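Local coordinates for protein beta-galactosidase/beta-glucuronidase (Faecalibacterium prausnitzii L2-6, PDB 6MVF) that binds flavin mononucleotide and probably hydrolyses beta-glucuronides, as a gut bacterial beta-glucuronidase of glycosyl hydrolase family 2, at residues L30-T35 / T47-H52; W34-P39 / G71-T76; R297-H302 / S530-M535; Q322-L327 / N534-G539. All blocks are in the same frame, centred on the assembly; numbering follows the deposited sequence.

Contact 1 (L30-T35 / T47-H52); sequences LNEGWT and TVTLPH
The W34 indole rests one face on L50. L50 CD1 sits 3.4 Å above the ring plane, toward the rim. L50 CG lies 3.9 Å from the centroid of the W34 five-membered ring, a CH-pi contact. R75 of strand 70-78 covers the opposite face. At the edge, W34 NE1 donates to L30 O over 2.8 Å, with the oxygen only 7° out of the ring plane. N31 CA and V48 O also lie along the rim. W34 CG is anti to the carbonyl carbon (chi1 -64°), which turns the indole back beside its own N and over the turn before it. A phenylalanine here would probably leave L30 O without its indole N-H and L50 with less ring to rest on. The backbones form an antiparallel hairpin of strands 34-37 and 46-48, in the sugar-binding domain of the family. V48 N donates to W34 O at 2.8 Å, and the return bond from W34 N to V48 O is longer, 3.3 Å. Next to W34 and V48, in the non-hydrogen-bonded pair, T47 CG2 lies 3.8 Å from T35 OG1. Beyond the strands, L50 N donates to N31 O at 2.7 Å. The N31 side chain lies crosswise to that of L50, CB to CB at 4.0 Å. N31 OD1 takes a hydrogen bond from V163 N. The chemistry is thus divided: backbone bonds set the hairpin, while the indole joins an apolar face contact to an edge bond that helps fix how it is turned.

Contact 2 (W34-P39 / G71-T76); sequences WTLRFP and GVYSRT
R75 runs over the face of the W34 ring left by L50. R75 CB starts 3.8 Å from W34 CD2. The next atom, R75 CG, is 3.5 Å from the centroid of the W34 six-membered ring and nearly straight above it, a CH-pi contact. R75 CD then lies 3.4 Å from W34 CE2. The chain bends at chi3 (-95°), and this bend carries the guanidinium off the ring with the two planes 73° apart. At the tip, R75 NE and NH2 both donate to T76 O, side-on. An alanine in place of W34 is likely to take away the surface under the R75 methylenes and open a gap beside Y73 CB, which touches W34 CE3. Strands 34-37 and 70-78 are antiparallel neighbours in a six-stranded sheet of the sugar-binding domain, a beta-sandwich in this family. T35 N donates to S74 O at 2.9 Å, and S74 N returns a bond to T35 O. R37 and V72 pair in the same way through two backbone bonds. Between them is the non-hydrogen-bonded pair L36 and Y73. L36 CD1 stands 3.8 Å above the centre of the Y73 ring, almost on its normal. L36 CG is anti to the backbone N (chi1 178°), which sends the methyl back across the pair. Y73 OH is hydrogen-bonded to H52 ND1. At the far end P39 CG touches V72 CG2 at 3.9 Å.

Contact 3 (R297-H302 / S530-M535); sequences RGVSRH and SHVWNM
G298 O accepts two hydrogen bonds, from V532 N at 3.0 Å and from water 1. The same water is hydrogen-bonded to S530 OG, so it ties that side chain to the facing strand. These strands, 292-300 and 529-532, are the first and last parallel strands of the TIM barrel, and their pairing closes it. G298 N donates to S530 O and S300 N to V532 O, each over 3.0 Å. Past V532 the segment 530-535 turns through a cis peptide between W533 and N534. The contact carries on through this turn, because M535 N donates to S300 O at 2.9 Å. Water 2 donates to H531 O. H531 NE2 is hydrogen-bonded to T331 OG1 of the neighbouring strand. Around V299 the packing is apolar: V299 CG2 meets M535 CB at 3.9 Å, and V299 CG1 meets V532 CB at 4.1 Å. S300 CB packs on W533 CE3, 3.5 Å away. W533 CG is anti to its N (chi1 -167°), an extension that carries the indole along to H302. N534 ND2 lies over one face of this ring. The H302 and W533 rings meet obliquely, planes at 80°. H302 ND1 is hydrogen-bonded to Y337 OH, and H302 NE2 lies 3.4 Å from W533 CH2.

Contact 4 (Q322-L327 / N534-G539); sequences QIIKEL and NMFDFG
M535 holds CG anti to its backbone N (chi1 -177°), then bends at chi2 (65°), and this turns its thioether into the side of helix 314-327. Three residues of that helix receive it. I324 and M535 run alongside, pointing opposite ways: I324 CG1 lies 3.6 Å from M535 CG and also touches SD and CE. I323 offers its branch methyl, with I323 CG2 at 3.5 Å from M535 CE, and the two side chains cross at a slant. L327 comes tip to tip, with L327 CD2 at 3.7 Å from M535 SD. L327 CG is itself anti to its N, which extends the leucine toward the sulfur. F536 widens the patch. Its ring meets I323 CG2 at CE1 and I324 CD1 at CE2, each 4.3 Å away and oblique. M535 CG sits 3.5 Å above the F536 ring plane, toward the rim, so the ring also backs the methionine. The turn is shaped by N534: F536 N donates to N534 OD1 over 3.2 Å, in the carbonyl plane and on a lone pair. This is an Asx turn. All the residues that touch are buried, and the contact between the segments is purely apolar. R561 makes a cation-pi contact with F536. The patch joins the first helix of the TIM barrel to the loop after its last strand, 529-532. Helix 566-575 lies alongside, with F568 touching both L327 and M535.

Overall arrangement
Contacts 1 and 2 are neighbours in one sheet of the sugar-binding domain. They share W34 and T35 on strand 34-37, which lies between strands 46-48 and 70-78, and their centres are 9 Å apart. Contacts 3 and 4 lie in the TIM barrel, share N534 and M535, and have centres 8 Å apart. There the loop after strand 529-532 meets strand 292-300 on one hand and helix 314-327 on the other; V299 packs on I324 and L327. The two pairs do not touch: contacts 1 and 3 have centres 32 Å apart and nearest atoms about 12 Å apart. All four lie away from the FMN pocket, which includes D174, Y177, F202 and K379.

Contact 1 (L30-T35 / T47-H52)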
# COMPACT_ATOMS: atom_id res chain seq x y z
N LEU A 30 -22.06 -0.24 6.10
CA LEU A 30 -22.76 -1.29 6.81
C LEU A 30 -22.89 -2.52 5.92
O LEU A 30 -23.99 -3.04 5.75
CB LEU A 30 -24.16 -0.85 7.23
CG LEU A 30 -24.36 0.29 8.21
CD1 LEU A 30 -25.81 0.75 8.08
CD2 LEU A 30 -24.05 -0.20 9.61
N ASN A 31 -21.79 -2.97 5.33
CA ASN A 31 -21.89 -4.10 4.42
C ASN A 31 -21.76 -5.45 5.11
O ASN A 31 -22.13 -6.47 4.52
CB ASN A 31 -20.84 -3.96 3.31
CG ASN A 31 -21.21 -2.90 2.27
OD1 ASN A 31 -22.27 -2.26 2.35
ND2 ASN A 31 -20.34 -2.72 1.27
N GLU A 32 -21.26 -5.48 6.34
CA GLU A 32 -20.97 -6.71 7.06
C GLU A 32 -22.10 -7.08 8.01
O GLU A 32 -22.90 -6.24 8.43
CB GLU A 32 -19.67 -6.59 7.83
CG GLU A 32 -18.45 -6.58 6.94
CD GLU A 32 -17.32 -5.76 7.52
OE1 GLU A 32 -17.60 -4.91 8.41
OE2 GLU A 32 -16.17 -5.96 7.08
N GLY A 33 -22.16 -8.37 8.35
CA GLY A 33 -22.95 -8.82 9.48
C GLY A 33 -24.44 -9.01 9.25
O GLY A 33 -25.24 -8.75 10.16
N TRP A 34 -24.83 -9.48 8.08
CA TRP A 34 -26.23 -9.59 7.73
C TRP A 34 -26.67 -11.04 7.78
O TRP A 34 -25.91 -11.96 7.46
CB TRP A 34 -26.51 -9.03 6.32
CG TRP A 34 -26.24 -7.57 6.16
CD1 TRP A 34 -25.03 -6.98 5.90
CD2 TRP A 34 -27.20 -6.51 6.24
NE1 TRP A 34 -25.18 -5.62 5.82
CE2 TRP A 34 -26.50 -5.30 6.02
CE3 TRP A 34 -28.58 -6.46 6.47
CZ2 TRP A 34 -27.14 -4.06 6.01
CZ3 TRP A 34 -29.21 -5.22 6.47
CH2 TRP A 34 -28.49 -4.04 6.24
N THR A 35 -27.92 -11.24 8.18
CA THR A 35 -28.60 -12.50 7.99
C THR A 35 -29.69 -12.32 6.95
O THR A 35 -30.47 -11.37 7.03
CB THR A 35 -29.20 -13.00 9.30
OG1 THR A 35 -28.17 -13.02 10.28
CG2 THR A 35 -29.73 -14.42 9.14
N THR A 47 -25.99 -16.22 6.81
CA THR A 47 -25.30 -14.96 7.03
C THR A 47 -24.52 -14.61 5.78
O THR A 47 -23.91 -15.48 5.16
CB THR A 47 -24.36 -15.03 8.23
OG1 THR A 47 -23.52 -16.18 8.09
CG2 THR A 47 -25.16 -15.13 9.51
N VAL A 48 -24.57 -13.33 5.42
CA VAL A 48 -24.08 -12.84 4.14
C VAL A 48 -23.36 -11.52 4.38
O VAL A 48 -23.63 -10.81 5.35
CB VAL A 48 -25.22 -12.63 3.10
CG1 VAL A 48 -25.99 -13.93 2.84
CG2 VAL A 48 -26.17 -11.51 3.56
N THR A 49 -22.45 -11.20 3.47
CA THR A 49 -21.84 -9.88 3.41
C THR A 49 -22.26 -9.19 2.12
O THR A 49 -22.34 -9.83 1.07
CB THR A 49 -20.32 -10.00 3.53
OG1 THR A 49 -19.99 -10.52 4.83
CG2 THR A 49 -19.65 -8.65 3.37
N LEU A 50 -22.58 -7.89 2.21
CA LEU A 50 -22.91 -7.10 1.02
C LEU A 50 -21.65 -6.64 0.30
O LEU A 50 -20.62 -6.37 0.94
CB LEU A 50 -23.73 -5.87 1.40
CG LEU A 50 -24.95 -6.11 2.27
CD1 LEU A 50 -25.74 -4.81 2.41
CD2 LEU A 50 -25.80 -7.26 1.71
N PRO A 51 -21.69 -6.49 -1.04
CA PRO A 51 -22.78 -6.69 -2.01
C PRO A 51 -23.29 -8.10 -2.12
O PRO A 51 -22.50 -9.03 -2.09
CB PRO A 51 -22.15 -6.27 -3.36
CG PRO A 51 -20.69 -6.21 -3.11
CD PRO A 51 -20.54 -5.82 -1.68
N HIS A 52 -24.60 -8.25 -2.28
CA HIS A 52 -25.17 -9.58 -2.27
C HIS A 52 -26.39 -9.68 -3.18
O HIS A 52 -27.22 -8.77 -3.25
CB HIS A 52 -25.56 -10.01 -0.85
CG HIS A 52 -26.18 -11.37 -0.80
ND1 HIS A 52 -27.54 -11.57 -0.84
CD2 HIS A 52 -25.61 -12.60 -0.77
CE1 HIS A 52 -27.79 -12.86 -0.82
NE2 HIS A 52 -26.64 -13.51 -0.78

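Contact 2 (W34-P39 / G71-T76)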
# COMPACT_ATOMS: atom_id res chain seq x y z
N TRP A 34 -24.83 -9.48 8.08
CA TRP A 34 -26.23 -9.59 7.73
C TRP A 34 -26.67 -11.04 7.78
O TRP A 34 -25.91 -11.96 7.46
CB TRP A 34 -26.51 -9.03 6.32
CG TRP A 34 -26.24 -7.57 6.16
CD1 TRP A 34 -25.03 -6.98 5.90
CD2 TRP A 34 -27.20 -6.51 6.24
NE1 TRP A 34 -25.18 -5.62 5.82
CE2 TRP A 34 -26.50 -5.30 6.02
CE3 TRP A 34 -28.58 -6.46 6.47
CZ2 TRP A 34 -27.14 -4.06 6.01
CZ3 TRP A 34 -29.21 -5.22 6.47
CH2 TRP A 34 -28.49 -4.04 6.24
N THR A 35 -27.92 -11.24 8.18
CA THR A 35 -28.60 -12.50 7.99
C THR A 35 -29.69 -12.32 6.95
O THR A 35 -30.47 -11.37 7.03
CB THR A 35 -29.20 -13.00 9.30
OG1 THR A 35 -28.17 -13.02 10.28
CG2 THR A 35 -29.73 -14.42 9.14
N LEU A 36 -29.70 -13.21 5.97
CA LEU A 36 -30.74 -13.24 4.94
C LEU A 36 -31.70 -14.38 5.25
O LEU A 36 -31.29 -15.55 5.27
CB LEU A 36 -30.12 -13.44 3.56
CG LEU A 36 -31.13 -13.53 2.42
CD1 LEU A 36 -31.97 -12.28 2.38
CD2 LEU A 36 -30.41 -13.73 1.12
N ARG A 37 -32.96 -14.04 5.50
CA ARG A 37 -34.03 -15.02 5.65
C ARG A 37 -34.98 -14.93 4.46
O ARG A 37 -35.05 -13.91 3.77
CB ARG A 37 -34.81 -14.83 6.95
CG ARG A 37 -33.99 -15.02 8.20
CD ARG A 37 -34.79 -14.67 9.43
NE ARG A 37 -34.02 -14.91 10.64
CZ ARG A 37 -33.41 -13.95 11.33
NH1 ARG A 37 -33.51 -12.70 10.93
NH2 ARG A 37 -32.71 -14.24 12.42
N PHE A 38 -35.71 -16.02 4.24
CA PHE A 38 -36.72 -16.10 3.19
C PHE A 38 -38.05 -16.48 3.82
O PHE A 38 -38.26 -17.66 4.17
CB PHE A 38 -36.32 -17.11 2.11
CG PHE A 38 -35.18 -16.64 1.24
CD1 PHE A 38 -33.87 -16.91 1.58
CD2 PHE A 38 -35.43 -15.91 0.08
CE1 PHE A 38 -32.82 -16.47 0.78
CE2 PHE A 38 -34.38 -15.47 -0.72
CZ PHE A 38 -33.07 -15.74 -0.36
N PRO A 39 -38.97 -15.53 3.99
CA PRO A 39 -40.22 -15.83 4.72
C PRO A 39 -41.05 -16.95 4.13
O PRO A 39 -41.72 -17.67 4.88
CB PRO A 39 -40.98 -14.49 4.68
CG PRO A 39 -39.94 -13.47 4.47
CD PRO A 39 -38.89 -14.12 3.60
N GLY A 71 -36.70 -11.65 0.00
CA GLY A 71 -35.65 -11.93 0.97
C GLY A 71 -35.54 -10.77 1.95
O GLY A 71 -35.57 -9.60 1.55
N VAL A 72 -35.44 -11.10 3.23
CA VAL A 72 -35.31 -10.13 4.31
C VAL A 72 -33.87 -10.16 4.80
O VAL A 72 -33.38 -11.21 5.24
CB VAL A 72 -36.29 -10.41 5.46
CG1 VAL A 72 -36.11 -9.39 6.59
CG2 VAL A 72 -37.69 -10.36 4.95
N TYR A 73 -33.20 -9.02 4.69
CA TYR A 73 -31.87 -8.82 5.26
C TYR A 73 -32.03 -8.12 6.59
O TYR A 73 -32.90 -7.25 6.74
CB TYR A 73 -30.97 -7.96 4.34
CG TYR A 73 -30.63 -8.52 2.95
CD1 TYR A 73 -31.48 -8.33 1.86
CD2 TYR A 73 -29.43 -9.18 2.72
CE1 TYR A 73 -31.17 -8.80 0.60
CE2 TYR A 73 -29.10 -9.66 1.47
CZ TYR A 73 -29.97 -9.48 0.40
OH TYR A 73 -29.62 -9.97 -0.85
N SER A 74 -31.19 -8.47 7.56
CA SER A 74 -31.21 -7.74 8.82
C SER A 74 -29.85 -7.81 9.48
O SER A 74 -29.12 -8.80 9.32
CB SER A 74 -32.29 -8.28 9.78
OG SER A 74 -31.90 -9.53 10.30
N ARG A 75 -29.51 -6.75 10.21
CA ARG A 75 -28.26 -6.66 10.96
C ARG A 75 -28.44 -5.64 12.07
O ARG A 75 -29.45 -4.94 12.14
CB ARG A 75 -27.09 -6.27 10.06
CG ARG A 75 -27.06 -4.81 9.67
CD ARG A 75 -25.67 -4.43 9.20
NE ARG A 75 -24.89 -3.86 10.29
CZ ARG A 75 -23.59 -3.58 10.24
NH1 ARG A 75 -22.90 -3.83 9.14
NH2 ARG A 75 -22.99 -3.06 11.28
N THR A 76 -27.43 -5.56 12.94
CA THR A 76 -27.41 -4.62 14.06
C THR A 76 -26.41 -3.50 13.78
O THR A 76 -25.43 -3.68 13.05
CB THR A 76 -27.07 -5.38 15.34
OG1 THR A 76 -28.19 -6.21 15.65
CG2 THR A 76 -26.81 -4.44 16.52

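Contact 3 (R297-H302 / S530-M535)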
# COMPACT_ATOMS: atom_id res chain seq x y z
N ARG A 297 -17.46 4.70 -31.55
CA ARG A 297 -17.39 3.28 -31.88
C ARG A 297 -17.12 2.50 -30.60
O ARG A 297 -16.03 2.59 -30.02
CB ARG A 297 -16.31 3.02 -32.94
CG ARG A 297 -16.50 3.81 -34.25
CD ARG A 297 -17.86 3.47 -34.91
NE ARG A 297 -18.08 4.12 -36.20
CZ ARG A 297 -18.97 5.09 -36.42
NH1 ARG A 297 -19.74 5.54 -35.44
NH2 ARG A 297 -19.09 5.61 -37.63
N GLY A 298 -18.11 1.74 -30.14
CA GLY A 298 -17.95 1.08 -28.86
C GLY A 298 -18.85 -0.12 -28.62
O GLY A 298 -19.14 -0.90 -29.53
N VAL A 299 -19.28 -0.28 -27.36
CA VAL A 299 -19.87 -1.52 -26.88
C VAL A 299 -20.93 -1.19 -25.84
O VAL A 299 -21.01 -0.08 -25.32
CB VAL A 299 -18.79 -2.48 -26.28
CG1 VAL A 299 -17.68 -2.74 -27.27
CG2 VAL A 299 -18.18 -1.89 -25.03
N SER A 300 -21.77 -2.17 -25.55
CA SER A 300 -22.65 -2.16 -24.40
C SER A 300 -22.06 -3.05 -23.32
O SER A 300 -21.20 -3.89 -23.60
CB SER A 300 -24.06 -2.63 -24.78
OG SER A 300 -24.65 -1.71 -25.69
N ARG A 301 -22.53 -2.86 -22.09
CA ARG A 301 -21.98 -3.58 -20.94
C ARG A 301 -23.09 -3.81 -19.93
O ARG A 301 -23.71 -2.84 -19.47
CB ARG A 301 -20.83 -2.78 -20.31
CG ARG A 301 -20.11 -3.46 -19.13
CD ARG A 301 -20.40 -2.78 -17.79
NE ARG A 301 -19.75 -3.46 -16.68
CZ ARG A 301 -19.88 -3.13 -15.39
NH1 ARG A 301 -20.65 -2.11 -15.03
NH2 ARG A 301 -19.21 -3.81 -14.46
N HIS A 302 -23.34 -5.07 -19.58
CA HIS A 302 -24.22 -5.43 -18.47
C HIS A 302 -23.41 -5.49 -17.16
O HIS A 302 -22.18 -5.45 -17.18
CB HIS A 302 -24.91 -6.76 -18.77
CG HIS A 302 -26.29 -6.62 -19.33
ND1 HIS A 302 -27.28 -5.93 -18.67
CD2 HIS A 302 -26.84 -7.10 -20.47
CE1 HIS A 302 -28.39 -5.98 -19.39
NE2 HIS A 302 -28.15 -6.68 -20.49
N SER A 530 -22.17 3.51 -32.77
CA SER A 530 -22.49 2.10 -32.84
C SER A 530 -22.02 1.41 -31.56
O SER A 530 -20.96 1.75 -31.01
CB SER A 530 -21.84 1.44 -34.06
OG SER A 530 -20.43 1.65 -34.09
N HIS A 531 -22.81 0.43 -31.10
CA HIS A 531 -22.55 -0.27 -29.84
C HIS A 531 -22.69 -1.77 -30.06
O HIS A 531 -23.81 -2.26 -30.27
CB HIS A 531 -23.50 0.20 -28.75
CG HIS A 531 -23.31 1.62 -28.34
ND1 HIS A 531 -24.12 2.64 -28.80
CD2 HIS A 531 -22.41 2.20 -27.51
CE1 HIS A 531 -23.73 3.78 -28.27
NE2 HIS A 531 -22.69 3.55 -27.49
N VAL A 532 -21.58 -2.49 -30.00
CA VAL A 532 -21.63 -3.95 -30.02
C VAL A 532 -22.48 -4.47 -28.88
O VAL A 532 -22.24 -4.13 -27.71
CB VAL A 532 -20.22 -4.55 -29.92
CG1 VAL A 532 -20.29 -6.07 -29.71
CG2 VAL A 532 -19.41 -4.16 -31.13
N TRP A 533 -23.47 -5.28 -29.20
CA TRP A 533 -24.11 -6.11 -28.20
C TRP A 533 -23.38 -7.45 -28.25
O TRP A 533 -23.45 -8.15 -29.26
CB TRP A 533 -25.60 -6.26 -28.47
CG TRP A 533 -26.36 -6.84 -27.31
CD1 TRP A 533 -26.80 -8.13 -27.17
CD2 TRP A 533 -26.77 -6.16 -26.13
NE1 TRP A 533 -27.47 -8.29 -25.98
CE2 TRP A 533 -27.46 -7.09 -25.32
CE3 TRP A 533 -26.65 -4.84 -25.68
CZ2 TRP A 533 -27.99 -6.75 -24.08
CZ3 TRP A 533 -27.19 -4.51 -24.46
CH2 TRP A 533 -27.86 -5.46 -23.68
N ASN A 534 -22.61 -7.77 -27.21
CA ASN A 534 -22.39 -6.99 -26.00
C ASN A 534 -20.87 -7.15 -25.71
O ASN A 534 -20.22 -7.98 -26.35
CB ASN A 534 -23.31 -7.52 -24.85
CG ASN A 534 -23.19 -6.74 -23.55
OD1 ASN A 534 -22.21 -6.88 -22.82
ND2 ASN A 534 -24.20 -5.94 -23.24
N MET A 535 -20.30 -6.37 -24.78
CA MET A 535 -18.87 -6.51 -24.49
C MET A 535 -18.57 -7.88 -23.91
O MET A 535 -17.58 -8.52 -24.29
CB MET A 535 -18.41 -5.44 -23.50
CG MET A 535 -16.92 -5.48 -23.21
SD MET A 535 -15.83 -5.12 -24.62
CE MET A 535 -14.23 -5.55 -23.94
O HOH W 1 -19.49 -0.54 -32.52
O HOH W 2 -25.16 -2.73 -27.97

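Contact 4 (Q322-L327 / N534-G539)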
# COMPACT_ATOMS: atom_id res chain seq x y z
N GLN A 322 -11.25 -1.04 -17.88
CA GLN A 322 -9.91 -1.16 -18.45
C GLN A 322 -9.89 -2.12 -19.63
O GLN A 322 -9.22 -1.85 -20.64
CB GLN A 322 -8.91 -1.58 -17.38
CG GLN A 322 -8.21 -0.38 -16.75
CD GLN A 322 -8.17 -0.41 -15.22
OE1 GLN A 322 -8.09 -1.49 -14.60
NE2 GLN A 322 -8.22 0.78 -14.59
N ILE A 323 -10.59 -3.24 -19.54
CA ILE A 323 -10.65 -4.13 -20.69
C ILE A 323 -11.26 -3.42 -21.90
O ILE A 323 -10.74 -3.50 -23.02
CB ILE A 323 -11.42 -5.42 -20.34
CG1 ILE A 323 -10.58 -6.25 -19.38
CG2 ILE A 323 -11.72 -6.19 -21.60
CD1 ILE A 323 -11.35 -7.37 -18.66
N ILE A 324 -12.33 -2.65 -21.67
CA ILE A 324 -12.95 -1.94 -22.78
C ILE A 324 -12.03 -0.84 -23.32
O ILE A 324 -12.00 -0.60 -24.54
CB ILE A 324 -14.32 -1.40 -22.35
CG1 ILE A 324 -15.25 -2.58 -22.02
CG2 ILE A 324 -14.92 -0.51 -23.45
CD1 ILE A 324 -16.39 -2.22 -21.10
N LYS A 325 -11.25 -0.19 -22.45
CA LYS A 325 -10.25 0.78 -22.90
C LYS A 325 -9.18 0.14 -23.78
O LYS A 325 -8.82 0.69 -24.82
CB LYS A 325 -9.59 1.48 -21.70
CG LYS A 325 -8.72 2.68 -22.10
CD LYS A 325 -9.62 3.88 -22.39
CE LYS A 325 -8.85 5.06 -22.88
NZ LYS A 325 -9.78 6.11 -23.32
N GLU A 326 -8.66 -1.03 -23.38
CA GLU A 326 -7.66 -1.71 -24.19
C GLU A 326 -8.20 -2.09 -25.57
O GLU A 326 -7.43 -2.19 -26.54
CB GLU A 326 -7.17 -2.98 -23.48
CG GLU A 326 -6.39 -2.75 -22.20
CD GLU A 326 -6.34 -3.98 -21.29
OE1 GLU A 326 -5.84 -3.86 -20.13
OE2 GLU A 326 -6.80 -5.07 -21.74
N LEU A 327 -9.51 -2.34 -25.65
CA LEU A 327 -10.16 -2.64 -26.91
C LEU A 327 -10.08 -1.47 -27.88
O LEU A 327 -10.04 -1.68 -29.10
CB LEU A 327 -11.62 -3.02 -26.63
CG LEU A 327 -12.49 -3.37 -27.83
CD1 LEU A 327 -11.97 -4.63 -28.51
CD2 LEU A 327 -13.93 -3.51 -27.42
N ASN A 534 -22.61 -7.77 -27.21
CA ASN A 534 -22.39 -6.99 -26.00
C ASN A 534 -20.87 -7.15 -25.71
O ASN A 534 -20.22 -7.98 -26.35
CB ASN A 534 -23.31 -7.52 -24.85
CG ASN A 534 -23.19 -6.74 -23.55
OD1 ASN A 534 -22.21 -6.88 -22.82
ND2 ASN A 534 -24.20 -5.94 -23.24
N MET A 535 -20.30 -6.37 -24.78
CA MET A 535 -18.87 -6.51 -24.49
C MET A 535 -18.57 -7.88 -23.91
O MET A 535 -17.58 -8.52 -24.29
CB MET A 535 -18.41 -5.44 -23.50
CG MET A 535 -16.92 -5.48 -23.21
SD MET A 535 -15.83 -5.12 -24.62
CE MET A 535 -14.23 -5.55 -23.94
N PHE A 536 -19.40 -8.33 -22.97
CA PHE A 536 -19.22 -9.59 -22.27
C PHE A 536 -20.47 -10.42 -22.43
O PHE A 536 -21.58 -9.87 -22.41
CB PHE A 536 -18.96 -9.38 -20.77
CG PHE A 536 -17.89 -8.40 -20.47
CD1 PHE A 536 -16.55 -8.74 -20.64
CD2 PHE A 536 -18.21 -7.13 -20.02
CE1 PHE A 536 -15.54 -7.82 -20.36
CE2 PHE A 536 -17.20 -6.19 -19.74
CZ PHE A 536 -15.87 -6.53 -19.91
N ASP A 537 -20.30 -11.74 -22.59
CA ASP A 537 -21.37 -12.67 -22.26
C ASP A 537 -22.00 -12.25 -20.93
O ASP A 537 -21.32 -11.75 -20.03
CB ASP A 537 -20.82 -14.10 -22.15
CG ASP A 537 -19.98 -14.54 -23.38
OD1 ASP A 537 -20.27 -14.16 -24.53
OD2 ASP A 537 -19.03 -15.33 -23.19
N PHE A 538 -23.31 -12.42 -20.80
CA PHE A 538 -23.99 -12.04 -19.57
C PHE A 538 -25.08 -13.05 -19.27
O PHE A 538 -25.45 -13.86 -20.14
CB PHE A 538 -24.53 -10.59 -19.64
CG PHE A 538 -25.53 -10.35 -20.77
CD1 PHE A 538 -25.10 -10.01 -22.04
CD2 PHE A 538 -26.89 -10.45 -20.55
CE1 PHE A 538 -26.00 -9.78 -23.06
CE2 PHE A 538 -27.78 -10.21 -21.57
CZ PHE A 538 -27.34 -9.88 -22.82
N GLY A 539 -25.62 -13.01 -18.05
CA GLY A 539 -26.56 -14.03 -17.59
C GLY A 539 -28.01 -13.77 -17.98
O GLY A 539 -28.55 -12.68 -17.74